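Local coordinates for protein polyketide biosynthesis 3-hydroxy-3-methylglutaryl-ACP synthase PksG (Bacillus subtilis, PDB 4YXT) that catalyses the aldol condensation of acetyl-AcpK with a carrier-bound beta-ketothioester polyketide intermediate during synthesis of the antibiotic bacillaene, at residues I6-G14 against A168-L176; L139-R147 against N296-L304. The protein carries 1 engineered substitution. All blocks are in the same frame, centred on the assembly; numbering follows the deposited sequence.

Interaction 1 of 2, residues I6-G14 against A168-L176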
ATOM      1  N   ILE A   6      11.087  14.284   8.990  1.00 21.45           N
ATOM      2  CA  ILE A   6      10.795  15.154   7.858  1.00 22.55           C
ATOM      3  C   ILE A   6      11.926  16.190   7.647  1.00 22.36           C
ATOM      4  O   ILE A   6      12.195  16.993   8.516  1.00 23.10           O
ATOM      5  CB  ILE A   6       9.403  15.849   8.018  1.00 21.02           C
ATOM      6  CG1 ILE A   6       8.297  14.822   8.253  1.00 22.37           C
ATOM      7  CG2 ILE A   6       9.112  16.766   6.868  1.00 20.06           C
ATOM      8  CD1 ILE A   6       6.900  15.407   8.461  1.00 22.41           C
ATOM      9  N   GLU A   7      12.523  16.182   6.457  1.00 22.69           N
ATOM     10  CA  GLU A   7      13.453  17.221   6.007  1.00 24.66           C
ATOM     11  C   GLU A   7      12.706  18.337   5.296  1.00 24.21           C
ATOM     12  O   GLU A   7      13.067  19.497   5.370  1.00 25.35           O
ATOM     13  CB  GLU A   7      14.527  16.614   5.086  1.00 24.73           C
ATOM     14  CG  GLU A   7      15.298  15.529   5.811  1.00 27.23           C
ATOM     15  CD  GLU A   7      16.484  15.007   5.028  1.00 28.66           C
ATOM     16  OE1 GLU A   7      16.511  15.160   3.793  1.00 34.10           O
ATOM     17  OE2 GLU A   7      17.385  14.435   5.642  1.00 28.73           O
ATOM     18  N   ALA A   8      11.618  18.007   4.625  1.00 23.83           N
ATOM     19  CA  ALA A   8      10.937  19.037   3.899  1.00 23.29           C
ATOM     20  C   ALA A   8       9.530  18.511   3.603  1.00 23.20           C
ATOM     21  O   ALA A   8       9.367  17.321   3.494  1.00 19.45           O
ATOM     22  CB  ALA A   8      11.710  19.348   2.627  1.00 22.75           C
ATOM     23  N   MET A   9       8.537  19.394   3.533  1.00 24.82           N
ATOM     24  CA  MET A   9       7.176  18.976   3.135  1.00 29.79           C
ATOM     25  C   MET A   9       6.409  20.116   2.487  1.00 26.32           C
ATOM     26  O   MET A   9       6.601  21.251   2.849  1.00 31.02           O
ATOM     27  CB  MET A   9       6.382  18.363   4.316  1.00 31.14           C
ATOM     28  CG  MET A   9       5.737  19.342   5.272  1.00 33.42           C
ATOM     29  SD  MET A   9       5.042  18.522   6.740  1.00 39.20           S
ATOM     30  CE  MET A   9       3.677  17.630   6.026  1.00 31.93           C
ATOM     31  N   ASN A  10       5.565  19.781   1.516  1.00 25.49           N
ATOM     32  CA  ASN A  10       4.873  20.755   0.713  1.00 22.56           C
ATOM     33  C   ASN A  10       3.471  20.332   0.341  1.00 24.02           C
ATOM     34  O   ASN A  10       3.200  19.177   0.123  1.00 25.09           O
ATOM     35  CB  ASN A  10       5.633  21.078  -0.565  1.00 21.71           C
ATOM     36  CG  ASN A  10       5.001  22.251  -1.312  1.00 20.86           C
ATOM     37  OD1 ASN A  10       4.599  23.218  -0.692  1.00 21.36           O
ATOM     38  ND2 ASN A  10       4.828  22.134  -2.571  1.00 19.54           N
ATOM     39  N   VAL A  11       2.591  21.307   0.219  1.00 24.53           N
ATOM     40  CA  VAL A  11       1.170  21.067   0.078  1.00 25.96           C
ATOM     41  C   VAL A  11       0.848  21.566  -1.277  1.00 24.50           C
ATOM     42  O   VAL A  11       1.377  22.589  -1.607  1.00 23.93           O
ATOM     43  CB  VAL A  11       0.358  21.934   1.096  1.00 24.57           C
ATOM     44  CG1 VAL A  11      -1.146  21.898   0.839  1.00 22.29           C
ATOM     45  CG2 VAL A  11       0.644  21.482   2.503  1.00 24.85           C
ATOM     46  N   PHE A  12       0.042  20.808  -2.035  1.00 25.22           N
ATOM     47  CA  PHE A  12      -0.722  21.285  -3.195  1.00 24.97           C
ATOM     48  C   PHE A  12      -2.215  21.126  -2.918  1.00 27.94           C
ATOM     49  O   PHE A  12      -2.748  19.987  -2.895  1.00 25.16           O
ATOM     50  CB  PHE A  12      -0.441  20.488  -4.457  1.00 25.29           C
ATOM     51  CG  PHE A  12      -1.028  21.114  -5.700  1.00 24.51           C
ATOM     52  CD1 PHE A  12      -0.454  22.251  -6.244  1.00 24.52           C
ATOM     53  CD2 PHE A  12      -2.153  20.584  -6.316  1.00 24.38           C
ATOM     54  CE1 PHE A  12      -0.975  22.860  -7.387  1.00 24.49           C
ATOM     55  CE2 PHE A  12      -2.671  21.185  -7.463  1.00 25.05           C
ATOM     56  CZ  PHE A  12      -2.079  22.329  -7.991  1.00 22.33           C
ATOM     57  N   GLY A  13      -2.880  22.265  -2.711  1.00 27.48           N
ATOM     58  CA  GLY A  13      -4.327  22.324  -2.475  1.00 26.47           C
ATOM     59  C   GLY A  13      -5.138  22.834  -3.645  1.00 26.46           C
ATOM     60  O   GLY A  13      -6.091  23.572  -3.464  1.00 27.90           O
ATOM     61  N   GLY A  14      -4.770  22.414  -4.842  1.00 28.96           N
ATOM     62  CA  GLY A  14      -5.611  22.579  -6.012  1.00 28.91           C
ATOM     63  C   GLY A  14      -5.220  23.832  -6.768  1.00 28.67           C
ATOM     64  O   GLY A  14      -4.505  24.695  -6.259  1.00 28.04           O
ATOM     65  N   ALA A 168     -15.620  18.363   1.253  1.00 27.27           N
ATOM     66  CA  ALA A 168     -15.184  17.284   0.412  1.00 26.48           C
ATOM     67  C   ALA A 168     -14.105  17.794  -0.528  1.00 27.34           C
ATOM     68  O   ALA A 168     -14.407  18.198  -1.642  1.00 26.71           O
ATOM     69  CB  ALA A 168     -16.375  16.742  -0.386  1.00 27.40           C
ATOM     70  N   GLY A 169     -12.844  17.747  -0.104  1.00 24.71           N
ATOM     71  CA  GLY A 169     -11.779  18.341  -0.887  1.00 26.36           C
ATOM     72  C   GLY A 169     -10.898  17.510  -1.808  1.00 27.54           C
ATOM     73  O   GLY A 169     -11.198  16.362  -2.159  1.00 34.71           O
ATOM     74  N   ALA A 170      -9.821  18.155  -2.245  1.00 23.62           N
ATOM     75  CA  ALA A 170      -8.821  17.580  -3.129  1.00 23.20           C
ATOM     76  C   ALA A 170      -7.478  18.207  -2.759  1.00 21.99           C
ATOM     77  O   ALA A 170      -7.368  19.415  -2.596  1.00 22.03           O
ATOM     78  CB  ALA A 170      -9.121  17.896  -4.569  1.00 20.75           C
ATOM     79  N   GLY A 171      -6.432  17.413  -2.673  1.00 23.44           N
ATOM     80  CA  GLY A 171      -5.190  17.935  -2.160  1.00 21.34           C
ATOM     81  C   GLY A 171      -4.142  16.866  -2.199  1.00 24.36           C
ATOM     82  O   GLY A 171      -4.472  15.701  -2.446  1.00 25.20           O
ATOM     83  N   ALA A 172      -2.888  17.273  -1.963  1.00 21.53           N
ATOM     84  CA  ALA A 172      -1.783  16.352  -1.819  1.00 20.12           C
ATOM     85  C   ALA A 172      -0.757  17.021  -0.986  1.00 18.57           C
ATOM     86  O   ALA A 172      -0.634  18.253  -1.010  1.00 17.80           O
ATOM     87  CB  ALA A 172      -1.196  15.905  -3.161  1.00 20.42           C
ATOM     88  N   VAL A 173      -0.090  16.218  -0.179  1.00 18.14           N
ATOM     89  CA  VAL A 173       1.047  16.657   0.605  1.00 18.52           C
ATOM     90  C   VAL A 173       2.232  15.694   0.363  1.00 19.92           C
ATOM     91  O   VAL A 173       2.075  14.463   0.449  1.00 19.95           O
ATOM     92  CB  VAL A 173       0.772  16.682   2.128  1.00 18.20           C
ATOM     93  CG1 VAL A 173       1.978  17.244   2.902  1.00 18.32           C
ATOM     94  CG2 VAL A 173      -0.432  17.512   2.495  1.00 18.88           C
ATOM     95  N   ALA A 174       3.404  16.252   0.088  1.00 17.86           N
ATOM     96  CA  ALA A 174       4.547  15.455  -0.233  1.00 18.23           C
ATOM     97  C   ALA A 174       5.493  15.684   0.899  1.00 18.34           C
ATOM     98  O   ALA A 174       5.677  16.823   1.334  1.00 20.93           O
ATOM     99  CB  ALA A 174       5.141  15.904  -1.558  1.00 18.99           C
ATOM    100  N   VAL A 175       6.085  14.616   1.402  1.00 19.11           N
ATOM    101  CA  VAL A 175       6.928  14.655   2.559  1.00 18.86           C
ATOM    102  C   VAL A 175       8.232  13.910   2.206  1.00 23.09           C
ATOM    103  O   VAL A 175       8.187  12.721   1.901  1.00 21.70           O
ATOM    104  CB  VAL A 175       6.252  13.920   3.743  1.00 19.33           C
ATOM    105  CG1 VAL A 175       7.177  13.819   4.944  1.00 21.29           C
ATOM    106  CG2 VAL A 175       4.926  14.538   4.211  1.00 18.64           C
ATOM    107  N   LEU A 176       9.371  14.611   2.304  1.00 22.31           N
ATOM    108  CA  LEU A 176      10.700  14.068   2.160  1.00 21.40           C
ATOM    109  C   LEU A 176      11.265  13.650   3.487  1.00 20.94           C
ATOM    110  O   LEU A 176      11.348  14.440   4.380  1.00 21.57           O
ATOM    111  CB  LEU A 176      11.633  15.140   1.592  1.00 21.47           C
ATOM    112  CG  LEU A 176      13.044  14.674   1.196  1.00 21.00           C
ATOM    113  CD1 LEU A 176      13.062  13.836  -0.079  1.00 20.40           C
ATOM    114  CD2 LEU A 176      13.936  15.900   1.050  1.00 22.30           C
TER
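A172 O takes the short hydrogen bond of F12 N (2.8 Å, N-H...O angle 162°) and also receives a longer CA-H...O contact from V11 CA at 3.5 Å. The pairing repeats along two antiparallel strands, the last two in the 3-2-4-5-1 order of the N-terminal half of the thiolase-like fold, with N10 and A174 exchanging N-H...O bonds in both directions. At the E7-A8 end of the pairing, a classic beta bulge puts both residues opposite L176, whose backbone bonds to E7 N and A8 O. E7 OE1 forms a salt bridge with K137 NZ, and E7 OE2 accepts a hydrogen bond from N180 N.

One face carries M9, V11, V173 and V175. CG of M9 sits in the crowded position between its backbone N and carbonyl carbon (chi1 81°), and the bend further out brings the methyl CE to V173 CG1 (3.6 Å) and V175 CG2 (3.8 Å). I6, from before the bulge, reaches V175 CG1 through its CG1 at 3.6 Å. Branched valines suit the extended backbone. A172 and A174 lie with N10 and F12 on the opposite face, where N10 ND2 bonds to A58 O. The chemistry implies that these strands satisfy much of each other's backbone, with Q347 NE2 bonding M9 O besides, while helix 301-312 packs on the M9/V173 face and helix 51-64 on the N10/F12 face.

Interaction 2 of 2, residues L139-R147 against N296-L304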
ATOM      1  N   LEU A 139      10.593   9.612  -0.230  1.00 19.71           N
ATOM      2  CA  LEU A 139       9.554  10.550  -0.524  1.00 19.62           C
ATOM      3  C   LEU A 139       8.184   9.857  -0.349  1.00 20.33           C
ATOM      4  O   LEU A 139       7.951   8.798  -0.896  1.00 18.49           O
ATOM      5  CB  LEU A 139       9.733  10.991  -1.949  1.00 19.02           C
ATOM      6  CG  LEU A 139       8.851  12.119  -2.442  1.00 17.31           C
ATOM      7  CD1 LEU A 139       8.914  13.401  -1.607  1.00 17.05           C
ATOM      8  CD2 LEU A 139       9.299  12.391  -3.831  1.00 17.78           C
ATOM      9  N   VAL A 140       7.338  10.435   0.502  1.00 19.01           N
ATOM     10  CA  VAL A 140       6.020   9.943   0.740  1.00 18.73           C
ATOM     11  C   VAL A 140       5.141  11.057   0.275  1.00 18.92           C
ATOM     12  O   VAL A 140       5.350  12.222   0.629  1.00 17.11           O
ATOM     13  CB  VAL A 140       5.739   9.672   2.244  1.00 18.69           C
ATOM     14  CG1 VAL A 140       4.338   9.143   2.446  1.00 17.99           C
ATOM     15  CG2 VAL A 140       6.726   8.693   2.813  1.00 18.46           C
ATOM     16  N   ILE A 141       4.152  10.683  -0.507  1.00 17.93           N
ATOM     17  CA  ILE A 141       3.240  11.603  -1.073  1.00 18.99           C
ATOM     18  C   ILE A 141       1.818  11.066  -0.796  1.00 18.98           C
ATOM     19  O   ILE A 141       1.462  10.015  -1.256  1.00 19.14           O
ATOM     20  CB  ILE A 141       3.447  11.675  -2.590  1.00 20.48           C
ATOM     21  CG1 ILE A 141       4.842  12.190  -2.917  1.00 20.32           C
ATOM     22  CG2 ILE A 141       2.374  12.560  -3.214  1.00 19.31           C
ATOM     23  CD1 ILE A 141       5.051  12.477  -4.394  1.00 22.20           C
ATOM     24  N   ALA A 142       1.039  11.799  -0.021  1.00 17.18           N
ATOM     25  CA  ALA A 142      -0.352  11.508   0.131  1.00 20.31           C
ATOM     26  C   ALA A 142      -1.175  12.405  -0.833  1.00 20.86           C
ATOM     27  O   ALA A 142      -1.091  13.603  -0.746  1.00 21.62           O
ATOM     28  CB  ALA A 142      -0.750  11.703   1.575  1.00 18.59           C
ATOM     29  N   SER A 143      -1.956  11.794  -1.741  1.00 25.60           N
ATOM     30  CA  SER A 143      -2.742  12.458  -2.812  1.00 23.71           C
ATOM     31  C   SER A 143      -4.161  11.854  -2.878  1.00 25.15           C
ATOM     32  O   SER A 143      -4.335  10.668  -3.155  1.00 27.20           O
ATOM     33  CB  SER A 143      -2.010  12.238  -4.161  1.00 25.34           C
ATOM     34  OG  SER A 143      -2.399  13.144  -5.220  1.00 24.01           O
ATOM     35  N   ASP A 144      -5.180  12.659  -2.607  1.00 26.32           N
ATOM     36  CA  ASP A 144      -6.575  12.228  -2.673  1.00 25.82           C
ATOM     37  C   ASP A 144      -7.463  13.334  -3.242  1.00 28.25           C
ATOM     38  O   ASP A 144      -7.203  14.524  -3.020  1.00 26.25           O
ATOM     39  CB  ASP A 144      -7.147  11.829  -1.304  1.00 26.41           C
ATOM     40  CG  ASP A 144      -6.862  10.360  -0.935  1.00 28.57           C
ATOM     41  OD1 ASP A 144      -7.112   9.447  -1.774  1.00 29.94           O
ATOM     42  OD2 ASP A 144      -6.360  10.137   0.208  1.00 28.03           O
ATOM     43  N   ILE A 145      -8.493  12.880  -3.975  1.00 27.59           N
ATOM     44  CA  ILE A 145      -9.487  13.689  -4.645  1.00 29.32           C
ATOM     45  C   ILE A 145     -10.853  13.140  -4.245  1.00 28.77           C
ATOM     46  O   ILE A 145     -11.119  11.968  -4.461  1.00 25.69           O
ATOM     47  CB  ILE A 145      -9.399  13.544  -6.168  1.00 30.35           C
ATOM     48  CG1 ILE A 145      -8.195  14.303  -6.771  1.00 33.88           C
ATOM     49  CG2 ILE A 145     -10.645  14.147  -6.825  1.00 30.37           C
ATOM     50  CD1 ILE A 145      -6.827  13.923  -6.293  1.00 36.93           C
ATOM     51  N   SER A 146     -11.708  13.976  -3.660  1.00 30.88           N
ATOM     52  CA  SER A 146     -13.116  13.611  -3.468  1.00 36.71           C
ATOM     53  C   SER A 146     -13.870  13.436  -4.787  1.00 40.43           C
ATOM     54  O   SER A 146     -13.510  14.024  -5.791  1.00 44.96           O
ATOM     55  CB  SER A 146     -13.832  14.669  -2.656  1.00 35.53           C
ATOM     56  OG  SER A 146     -13.153  14.820  -1.451  1.00 40.79           O
ATOM     57  N   ARG A 147     -14.971  12.701  -4.731  1.00 48.27           N
ATOM     58  CA  ARG A 147     -15.702  12.237  -5.910  1.00 59.50           C
ATOM     59  C   ARG A 147     -17.187  12.663  -5.945  1.00 63.81           C
ATOM     60  O   ARG A 147     -17.944  12.481  -4.979  1.00 62.74           O
ATOM     61  CB  ARG A 147     -15.563  10.713  -6.024  1.00 65.66           C
ATOM     62  CG  ARG A 147     -16.226   9.855  -4.946  1.00 66.85           C
ATOM     63  CD  ARG A 147     -15.829  10.195  -3.525  1.00 71.08           C
ATOM     64  NE  ARG A 147     -16.596  11.336  -3.008  1.00 74.77           N
ATOM     65  CZ  ARG A 147     -16.370  11.940  -1.836  1.00 73.47           C
ATOM     66  NH1 ARG A 147     -15.407  11.505  -1.038  1.00 59.77           N
ATOM     67  NH2 ARG A 147     -17.120  12.987  -1.464  1.00 74.74           N
ATOM     68  N   ASN A 296     -11.374  18.322   3.491  1.00 23.94           N
ATOM     69  CA  ASN A 296     -10.924  17.019   3.881  1.00 25.09           C
ATOM     70  C   ASN A 296     -10.169  16.410   2.703  1.00 25.12           C
ATOM     71  O   ASN A 296     -10.742  16.110   1.643  1.00 25.31           O
ATOM     72  CB  ASN A 296     -12.108  16.097   4.245  1.00 24.44           C
ATOM     73  CG  ASN A 296     -11.669  14.661   4.521  1.00 25.85           C
ATOM     74  OD1 ASN A 296     -10.523  14.379   4.912  1.00 19.38           O
ATOM     75  ND2 ASN A 296     -12.586  13.739   4.290  1.00 27.17           N
ATOM     76  N   ILE A 297      -8.888  16.203   2.915  1.00 23.01           N
ATOM     77  CA  ILE A 297      -7.996  15.686   1.885  1.00 26.04           C
ATOM     78  C   ILE A 297      -7.644  14.240   2.183  1.00 22.63           C
ATOM     79  O   ILE A 297      -6.684  13.707   1.644  1.00 22.09           O
ATOM     80  CB  ILE A 297      -6.732  16.600   1.847  1.00 28.39           C
ATOM     81  CG1 ILE A 297      -7.136  17.946   1.311  1.00 33.29           C
ATOM     82  CG2 ILE A 297      -5.652  16.092   0.947  1.00 34.36           C
ATOM     83  CD1 ILE A 297      -8.063  17.842   0.161  1.00 30.48           C
ATOM     84  N   MET A 298      -8.407  13.624   3.082  1.00 22.51           N
ATOM     85  CA  MET A 298      -8.339  12.177   3.367  1.00 22.17           C
ATOM     86  C   MET A 298      -6.982  11.689   3.902  1.00 23.30           C
ATOM     87  O   MET A 298      -6.574  12.097   5.002  1.00 20.70           O
ATOM     88  CB  MET A 298      -8.837  11.431   2.158  1.00 26.81           C
ATOM     89  CG  MET A 298     -10.324  11.685   1.940  1.00 30.61           C
ATOM     90  SD  MET A 298     -10.904  11.123   0.356  1.00 43.73           S
ATOM     91  CE  MET A 298     -10.786  12.708  -0.477  1.00 44.24           C
ATOM     92  N   GLY A 299      -6.294  10.854   3.136  1.00 22.89           N
ATOM     93  CA  GLY A 299      -4.977  10.411   3.470  1.00 22.60           C
ATOM     94  C   GLY A 299      -3.987  11.511   3.777  1.00 23.82           C
ATOM     95  O   GLY A 299      -3.017  11.299   4.497  1.00 24.29           O
ATOM     96  N   ALA A 300      -4.175  12.688   3.219  1.00 22.24           N
ATOM     97  CA  ALA A 300      -3.173  13.746   3.423  1.00 20.17           C
ATOM     98  C   ALA A 300      -3.610  14.760   4.475  1.00 20.07           C
ATOM     99  O   ALA A 300      -2.878  15.761   4.747  1.00 19.70           O
ATOM    100  CB  ALA A 300      -2.893  14.437   2.112  1.00 20.78           C
ATOM    101  N   ALA A 301      -4.762  14.529   5.097  1.00 18.32           N
ATOM    102  CA  ALA A 301      -5.333  15.524   6.029  1.00 18.47           C
ATOM    103  C   ALA A 301      -4.415  15.798   7.215  1.00 19.65           C
ATOM    104  O   ALA A 301      -4.091  16.957   7.488  1.00 21.80           O
ATOM    105  CB  ALA A 301      -6.749  15.120   6.547  1.00 19.02           C
ATOM    106  N   LEU A 302      -4.046  14.777   7.968  1.00 19.93           N
ATOM    107  CA  LEU A 302      -3.136  15.031   9.090  1.00 20.31           C
ATOM    108  C   LEU A 302      -1.837  15.740   8.650  1.00 20.73           C
ATOM    109  O   LEU A 302      -1.350  16.598   9.344  1.00 21.87           O
ATOM    110  CB  LEU A 302      -2.787  13.742   9.815  1.00 20.16           C
ATOM    111  CG  LEU A 302      -1.687  13.910  10.855  1.00 20.45           C
ATOM    112  CD1 LEU A 302      -2.197  14.706  12.058  1.00 19.30           C
ATOM    113  CD2 LEU A 302      -1.256  12.529  11.247  1.00 21.15           C
ATOM    114  N   PHE A 303      -1.235  15.341   7.537  1.00 21.22           N
ATOM    115  CA  PHE A 303      -0.055  16.054   7.093  1.00 20.02           C
ATOM    116  C   PHE A 303      -0.310  17.543   6.858  1.00 19.83           C
ATOM    117  O   PHE A 303       0.553  18.334   7.196  1.00 17.93           O
ATOM    118  CB  PHE A 303       0.547  15.425   5.835  1.00 21.52           C
ATOM    119  CG  PHE A 303       1.129  14.044   6.043  1.00 23.53           C
ATOM    120  CD1 PHE A 303       1.680  13.652   7.280  1.00 25.94           C
ATOM    121  CD2 PHE A 303       1.188  13.155   4.978  1.00 26.49           C
ATOM    122  CE1 PHE A 303       2.215  12.377   7.436  1.00 28.26           C
ATOM    123  CE2 PHE A 303       1.730  11.870   5.135  1.00 28.84           C
ATOM    124  CZ  PHE A 303       2.252  11.501   6.364  1.00 30.02           C
ATOM    125  N   LEU A 304      -1.478  17.892   6.284  1.00 16.35           N
ATOM    126  CA  LEU A 304      -1.877  19.244   6.031  1.00 18.95           C
ATOM    127  C   LEU A 304      -2.033  20.054   7.299  1.00 20.19           C
ATOM    128  O   LEU A 304      -1.707  21.256   7.301  1.00 21.19           O
ATOM    129  CB  LEU A 304      -3.207  19.264   5.222  1.00 21.23           C
ATOM    130  CG  LEU A 304      -3.718  20.590   4.668  1.00 23.57           C
ATOM    131  CD1 LEU A 304      -2.769  21.129   3.632  1.00 25.30           C
ATOM    132  CD2 LEU A 304      -5.130  20.470   4.085  1.00 24.31           C
TER
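With chi1 of -86°, D144 sets its CG beside its own backbone N and turns the carboxylate over the loop that leads into helix 301-312, while a bend at chi3 of M298 (-97°) swings the methyl CE to the backbone and hydroxyl of S146. D144 OD2 accepts the N-H of G299 at 3.0 Å, on the anti side of the carboxylate and 19° out of its plane. M298 CB lies 3.4 Å from the same oxygen. Glycine suits the position because, having no side chain, it lets the carboxylate come right up to the backbone. The other oxygen, D144 OD1, is gripped by the S81 and S83 hydroxyls and the backbone N of the engineered A82, a position assigned by similarity as proton donor/acceptor; D144 thus joins the S81-S83 loop after strand 74-80 to the turn before helix 301-312. M298 CE ends 3.3 Å from S146 OG, whose hydrogen bond goes to G169 O.

N296 OD1 accepts from M298 N (2.9 Å), the N-H coming from above the amide plane, in an Asx turn that shapes the loop, and the side chain of N296 touches H250, another proton donor/acceptor by similarity. Farther along, two small residues permit a close fit: A142 CB meets A300 CB at 3.5 Å, and F303 CD2, at the ring edge, lies 4.2 Å from A142 CB. A300 and F303 also press on V173 of the adjoining strand 170-178. Strand 137-145 therefore lies between helix 301-312 on this face and helix 51-64, met by I141 and S143, on the other.

From the N terminus the chain passes 6-14, 139-147, 168-176 and 296-304 in turn, so the two contacts cross. Interaction 1 closes a loop of 153 residues, bringing the first strand of the large sheet beside strand 170-178; interaction 2 closes one of 148 residues, setting the start of a late helix on strand 137-145. Strands 137-145 and 170-178 are themselves neighbours, with a probable hydrogen bond from V175 N to V140 O. Interaction 1 stays within the N-terminal family region, whereas interaction 2 joins it to the C-terminal one, consistent with the central helical layer held between the two sheets of the thiolase fold.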